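Long-range contact in ubiquitin-conjugating enzyme E2-21 kDa (Pichia angusta, PDB 5NL8), which probably carries ubiquitin as a thioester and attaches it to other proteins, in a pathway needed for peroxisome biogenesis: residues A[6-17]-A[36-46]. Sequence-based numbering, arbitrary orientation.
Sequences TEKRLLKEYRAV and LHPLEDGLFRW
With CG of Tyr14 turned opposite its backbone N (chi1 175°) and CG of Trp46 opposite its carbonyl carbon (chi1 -61°), the two rings meet where the N-terminal helix of the UBC fold packs against the first hairpin of its antiparallel sheet. The indole comes edge-first over the Tyr14 face, a T-shaped pair with planes at 62°; CZ3 of Trp46 is 3.5 Å from CD1 of Tyr14. At the edge of the phenol, Tyr14 CE1 approaches Leu36 O at 3.2 Å, and Pro38 CD packs 3.7 Å from Tyr14 CZ. With alanine in place of Tyr14, the Trp46 edge would probably lose the aromatic face it meets, and a gap would be likely to open beside Pro38 CD. One turn further along the helix, Val17 CG1 rests on Leu36 CD2. Toward the helix start, the hairpin turn takes over: Leu43 lays CD1 against the Glu7 CB and carbonyl, and Leu10 CD1 sits over the Phe44 face in a CH-pi contact, 4.3 Å from the ring centroid. Glu13 OE1 takes a hydrogen bond from Leu135 N, at the start of helix 135-147, and shares one with Tyr73 OH. Trp46 NE1 gives Leu43 O a weak hydrogen bond, and the Leu10 CD1 methyl packs 3.4 Å from that same Leu43 O.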
loop_
_atom_site.group_PDB
_atom_site.type_symbol
_atom_site.label_atom_id
_atom_site.label_comp_id
_atom_site.label_asym_id
_atom_site.label_seq_id
_atom_site.Cartn_x
_atom_site.Cartn_y
_atom_site.Cartn_z
ATOM N N THR A 6 -12.614 21.210 -0.631
ATOM C CA THR A 6 -12.108 19.845 -0.663
ATOM C C THR A 6 -10.745 19.782 0.018
ATOM O O THR A 6 -10.393 18.782 0.648
ATOM C CB THR A 6 -11.993 19.318 -2.105
ATOM O OG1 THR A 6 -10.928 19.996 -2.779
ATOM C CG2 THR A 6 -13.292 19.544 -2.863
ATOM N N GLU A 7 -9.987 20.869 -0.108
ATOM C CA GLU A 7 -8.690 20.985 0.542
ATOM C C GLU A 7 -8.847 20.979 2.056
ATOM O O GLU A 7 -8.017 20.422 2.778
ATOM C CB GLU A 7 -7.973 22.260 0.094
ATOM C CG GLU A 7 -7.372 22.179 -1.303
ATOM C CD GLU A 7 -6.752 23.490 -1.745
ATOM O OE1 GLU A 7 -7.511 24.430 -2.059
ATOM O OE2 GLU A 7 -5.507 23.580 -1.778
ATOM N N LYS A 8 -9.921 21.601 2.534
ATOM C CA LYS A 8 -10.206 21.645 3.961
ATOM C C LYS A 8 -10.482 20.244 4.489
ATOM O O LYS A 8 -9.982 19.852 5.546
ATOM C CB LYS A 8 -11.392 22.570 4.238
ATOM C CG LYS A 8 -11.336 23.265 5.584
ATOM C CD LYS A 8 -12.559 24.139 5.797
ATOM C CE LYS A 8 -13.235 23.838 7.126
ATOM N NZ LYS A 8 -13.642 22.410 7.243
ATOM N N ARG A 9 -11.275 19.491 3.736
ATOM C CA ARG A 9 -11.589 18.105 4.075
ATOM C C ARG A 9 -10.331 17.242 4.106
ATOM O O ARG A 9 -10.085 16.517 5.073
ATOM C CB ARG A 9 -12.592 17.524 3.076
ATOM C CG ARG A 9 -13.179 16.190 3.496
ATOM C CD ARG A 9 -14.203 15.699 2.486
ATOM N NE ARG A 9 -15.032 14.624 3.026
ATOM C CZ ARG A 9 -14.751 13.330 2.910
ATOM N NH1 ARG A 9 -13.656 12.941 2.272
ATOM N NH2 ARG A 9 -15.565 12.422 3.434
ATOM N N LEU A 10 -9.538 17.336 3.040
ATOM C CA LEU A 10 -8.295 16.577 2.930
ATOM C C LEU A 10 -7.351 16.883 4.086
ATOM O O LEU A 10 -6.744 15.976 4.670
ATOM C CB LEU A 10 -7.607 16.871 1.595
ATOM C CG LEU A 10 -8.224 16.189 0.374
ATOM C CD1 LEU A 10 -7.838 16.914 -0.903
ATOM C CD2 LEU A 10 -7.802 14.728 0.312
ATOM N N LEU A 11 -7.239 18.166 4.419
ATOM C CA LEU A 11 -6.403 18.581 5.534
ATOM C C LEU A 11 -6.914 17.983 6.839
ATOM O O LEU A 11 -6.136 17.440 7.622
ATOM C CB LEU A 11 -6.347 20.105 5.634
ATOM C CG LEU A 11 -5.581 20.646 6.845
ATOM C CD1 LEU A 11 -4.116 20.244 6.787
ATOM C CD2 LEU A 11 -5.721 22.157 6.944
ATOM N N LYS A 12 -8.222 18.071 7.060
ATOM C CA LYS A 12 -8.814 17.547 8.288
ATOM C C LYS A 12 -8.531 16.055 8.438
ATOM O O LYS A 12 -8.146 15.592 9.511
ATOM C CB LYS A 12 -10.321 17.801 8.316
ATOM C CG LYS A 12 -10.956 17.579 9.679
ATOM C CD LYS A 12 -12.349 18.179 9.748
ATOM C CE LYS A 12 -12.334 19.648 9.363
ATOM N NZ LYS A 12 -12.056 20.519 10.536
ATOM N N GLU A 13 -8.706 15.308 7.354
ATOM C CA GLU A 13 -8.440 13.871 7.378
ATOM C C GLU A 13 -6.968 13.574 7.671
ATOM O O GLU A 13 -6.645 12.677 8.467
ATOM C CB GLU A 13 -8.845 13.232 6.051
ATOM C CG GLU A 13 -10.324 13.342 5.732
ATOM C CD GLU A 13 -10.670 12.740 4.383
ATOM O OE1 GLU A 13 -9.846 11.973 3.842
ATOM O OE2 GLU A 13 -11.766 13.033 3.862
ATOM N N TYR A 14 -6.086 14.333 7.023
ATOM C CA TYR A 14 -4.646 14.186 7.222
ATOM C C TYR A 14 -4.271 14.398 8.686
ATOM O O TYR A 14 -3.544 13.592 9.273
ATOM C CB TYR A 14 -3.882 15.170 6.328
ATOM C CG TYR A 14 -2.379 15.189 6.533
ATOM C CD1 TYR A 14 -1.660 14.012 6.711
ATOM C CD2 TYR A 14 -1.675 16.388 6.529
ATOM C CE1 TYR A 14 -0.286 14.032 6.892
ATOM C CE2 TYR A 14 -0.300 16.416 6.706
ATOM C CZ TYR A 14 0.389 15.235 6.887
ATOM O OH TYR A 14 1.754 15.261 7.067
ATOM N N ARG A 15 -4.775 15.480 9.271
ATOM C CA ARG A 15 -4.517 15.779 10.672
ATOM C C ARG A 15 -5.093 14.697 11.580
ATOM O O ARG A 15 -4.486 14.333 12.592
ATOM C CB ARG A 15 -5.091 17.145 11.046
ATOM C CG ARG A 15 -4.475 18.316 10.290
ATOM C CD ARG A 15 -4.862 19.649 10.913
ATOM N NE ARG A 15 -4.314 19.794 12.260
ATOM C CZ ARG A 15 -4.992 19.548 13.379
ATOM N NH1 ARG A 15 -6.258 19.153 13.322
ATOM N NH2 ARG A 15 -4.405 19.708 14.557
ATOM N N ALA A 16 -6.262 14.180 11.210
ATOM C CA ALA A 16 -6.884 13.100 11.966
ATOM C C ALA A 16 -5.966 11.881 12.016
ATOM O O ALA A 16 -5.816 11.257 13.067
ATOM C CB ALA A 16 -8.230 12.730 11.365
ATOM N N VAL A 17 -5.345 11.555 10.884
ATOM C CA VAL A 17 -4.396 10.438 10.834
ATOM C C VAL A 17 -3.110 10.727 11.622
ATOM O O VAL A 17 -2.620 9.867 12.368
ATOM C CB VAL A 17 -4.032 10.083 9.374
ATOM C CG1 VAL A 17 -2.811 9.173 9.322
ATOM C CG2 VAL A 17 -5.215 9.432 8.679
ATOM N N LEU A 36 2.043 8.710 6.617
ATOM C CA LEU A 36 1.263 9.418 5.604
ATOM C C LEU A 36 1.668 10.891 5.536
ATOM O O LEU A 36 1.753 11.555 6.566
ATOM C CB LEU A 36 -0.235 9.304 5.902
ATOM C CG LEU A 36 -1.190 10.129 5.030
ATOM C CD1 LEU A 36 -1.250 9.575 3.610
ATOM C CD2 LEU A 36 -2.582 10.176 5.641
ATOM N N HIS A 37 1.916 11.404 4.331
ATOM C CA HIS A 37 2.227 12.827 4.162
ATOM C C HIS A 37 2.138 13.250 2.699
ATOM O O HIS A 37 2.241 12.414 1.808
ATOM C CB HIS A 37 3.620 13.154 4.723
ATOM C CG HIS A 37 4.733 12.398 4.073
ATOM N ND1 HIS A 37 5.381 12.850 2.942
ATOM C CD2 HIS A 37 5.320 11.223 4.399
ATOM C CE1 HIS A 37 6.313 11.984 2.599
ATOM N NE2 HIS A 37 6.301 10.985 3.464
ATOM N N PRO A 38 1.930 14.554 2.446
ATOM C CA PRO A 38 1.880 15.036 1.062
ATOM C C PRO A 38 3.115 14.641 0.260
ATOM O O PRO A 38 4.227 14.648 0.791
ATOM C CB PRO A 38 1.799 16.557 1.224
ATOM C CG PRO A 38 1.129 16.748 2.540
ATOM C CD PRO A 38 1.627 15.626 3.413
ATOM N N LEU A 39 2.909 14.284 -1.004
ATOM C CA LEU A 39 4.007 13.880 -1.868
ATOM C C LEU A 39 4.985 15.032 -2.071
ATOM O O LEU A 39 6.199 14.855 -1.958
ATOM C CB LEU A 39 3.480 13.391 -3.217
ATOM C CG LEU A 39 4.482 12.598 -4.059
ATOM C CD1 LEU A 39 4.652 11.187 -3.513
ATOM C CD2 LEU A 39 4.060 12.572 -5.521
ATOM N N GLU A 40 4.452 16.213 -2.372
ATOM C CA GLU A 40 5.283 17.401 -2.516
ATOM C C GLU A 40 4.760 18.537 -1.639
ATOM O O GLU A 40 5.009 18.553 -0.434
ATOM C CB GLU A 40 5.361 17.833 -3.987
ATOM C CG GLU A 40 6.132 16.845 -4.869
ATOM C CD GLU A 40 6.389 17.359 -6.282
ATOM O OE1 GLU A 40 6.222 18.571 -6.527
ATOM O OE2 GLU A 40 6.770 16.543 -7.149
ATOM N N ASP A 41 4.032 19.475 -2.237
ATOM C CA ASP A 41 3.531 20.639 -1.504
ATOM C C ASP A 41 2.023 20.832 -1.674
ATOM O O ASP A 41 1.492 21.902 -1.382
ATOM C CB ASP A 41 4.268 21.901 -1.959
ATOM C CG ASP A 41 4.096 22.171 -3.446
ATOM O OD1 ASP A 41 3.761 21.219 -4.185
ATOM O OD2 ASP A 41 4.290 23.332 -3.877
ATOM N N GLY A 42 1.338 19.794 -2.145
ATOM C CA GLY A 42 -0.090 19.875 -2.398
ATOM C C GLY A 42 -0.870 18.776 -1.702
ATOM O O GLY A 42 -0.306 17.760 -1.297
ATOM N N LEU A 43 -2.178 18.978 -1.578
ATOM C CA LEU A 43 -3.037 18.057 -0.843
ATOM C C LEU A 43 -3.673 17.004 -1.748
ATOM O O LEU A 43 -4.505 16.218 -1.301
ATOM C CB LEU A 43 -4.133 18.838 -0.113
ATOM C CG LEU A 43 -3.670 19.739 1.036
ATOM C CD1 LEU A 43 -4.765 20.718 1.432
ATOM C CD2 LEU A 43 -3.251 18.902 2.234
ATOM N N PHE A 44 -3.278 16.990 -3.016
ATOM C CA PHE A 44 -3.905 16.113 -3.999
ATOM C C PHE A 44 -3.003 14.968 -4.446
ATOM O O PHE A 44 -3.394 14.152 -5.280
ATOM C CB PHE A 44 -4.355 16.926 -5.212
ATOM C CG PHE A 44 -5.552 17.786 -4.941
ATOM C CD1 PHE A 44 -5.402 19.068 -4.443
ATOM C CD2 PHE A 44 -6.830 17.305 -5.165
ATOM C CE1 PHE A 44 -6.505 19.858 -4.184
ATOM C CE2 PHE A 44 -7.938 18.089 -4.910
ATOM C CZ PHE A 44 -7.776 19.367 -4.419
ATOM N N ARG A 45 -1.797 14.910 -3.892
ATOM C CA ARG A 45 -0.921 13.763 -4.094
ATOM C C ARG A 45 -0.224 13.407 -2.785
ATOM O O ARG A 45 0.376 14.265 -2.135
ATOM C CB ARG A 45 0.096 14.040 -5.205
ATOM C CG ARG A 45 -0.515 14.022 -6.604
ATOM C CD ARG A 45 0.499 14.353 -7.681
ATOM N NE ARG A 45 1.371 13.224 -7.992
ATOM C CZ ARG A 45 2.509 13.324 -8.673
ATOM N NH1 ARG A 45 2.923 14.505 -9.113
ATOM N NH2 ARG A 45 3.238 12.242 -8.910
ATOM N N TRP A 46 -0.316 12.131 -2.415
ATOM C CA TRP A 46 0.124 11.640 -1.113
ATOM C C TRP A 46 1.100 10.473 -1.183
ATOM O O TRP A 46 1.037 9.643 -2.084
ATOM C CB TRP A 46 -1.086 11.206 -0.285
ATOM C CG TRP A 46 -2.032 12.310 -0.031
ATOM C CD1 TRP A 46 -3.031 12.742 -0.854
ATOM C CD2 TRP A 46 -2.066 13.156 1.120
ATOM N NE1 TRP A 46 -3.688 13.803 -0.283
ATOM C CE2 TRP A 46 -3.116 14.075 0.934
ATOM C CE3 TRP A 46 -1.311 13.220 2.295
ATOM C CZ2 TRP A 46 -3.431 15.049 1.875
ATOM C CZ3 TRP A 46 -1.624 14.190 3.228
ATOM C CH2 TRP A 46 -2.675 15.092 3.013
#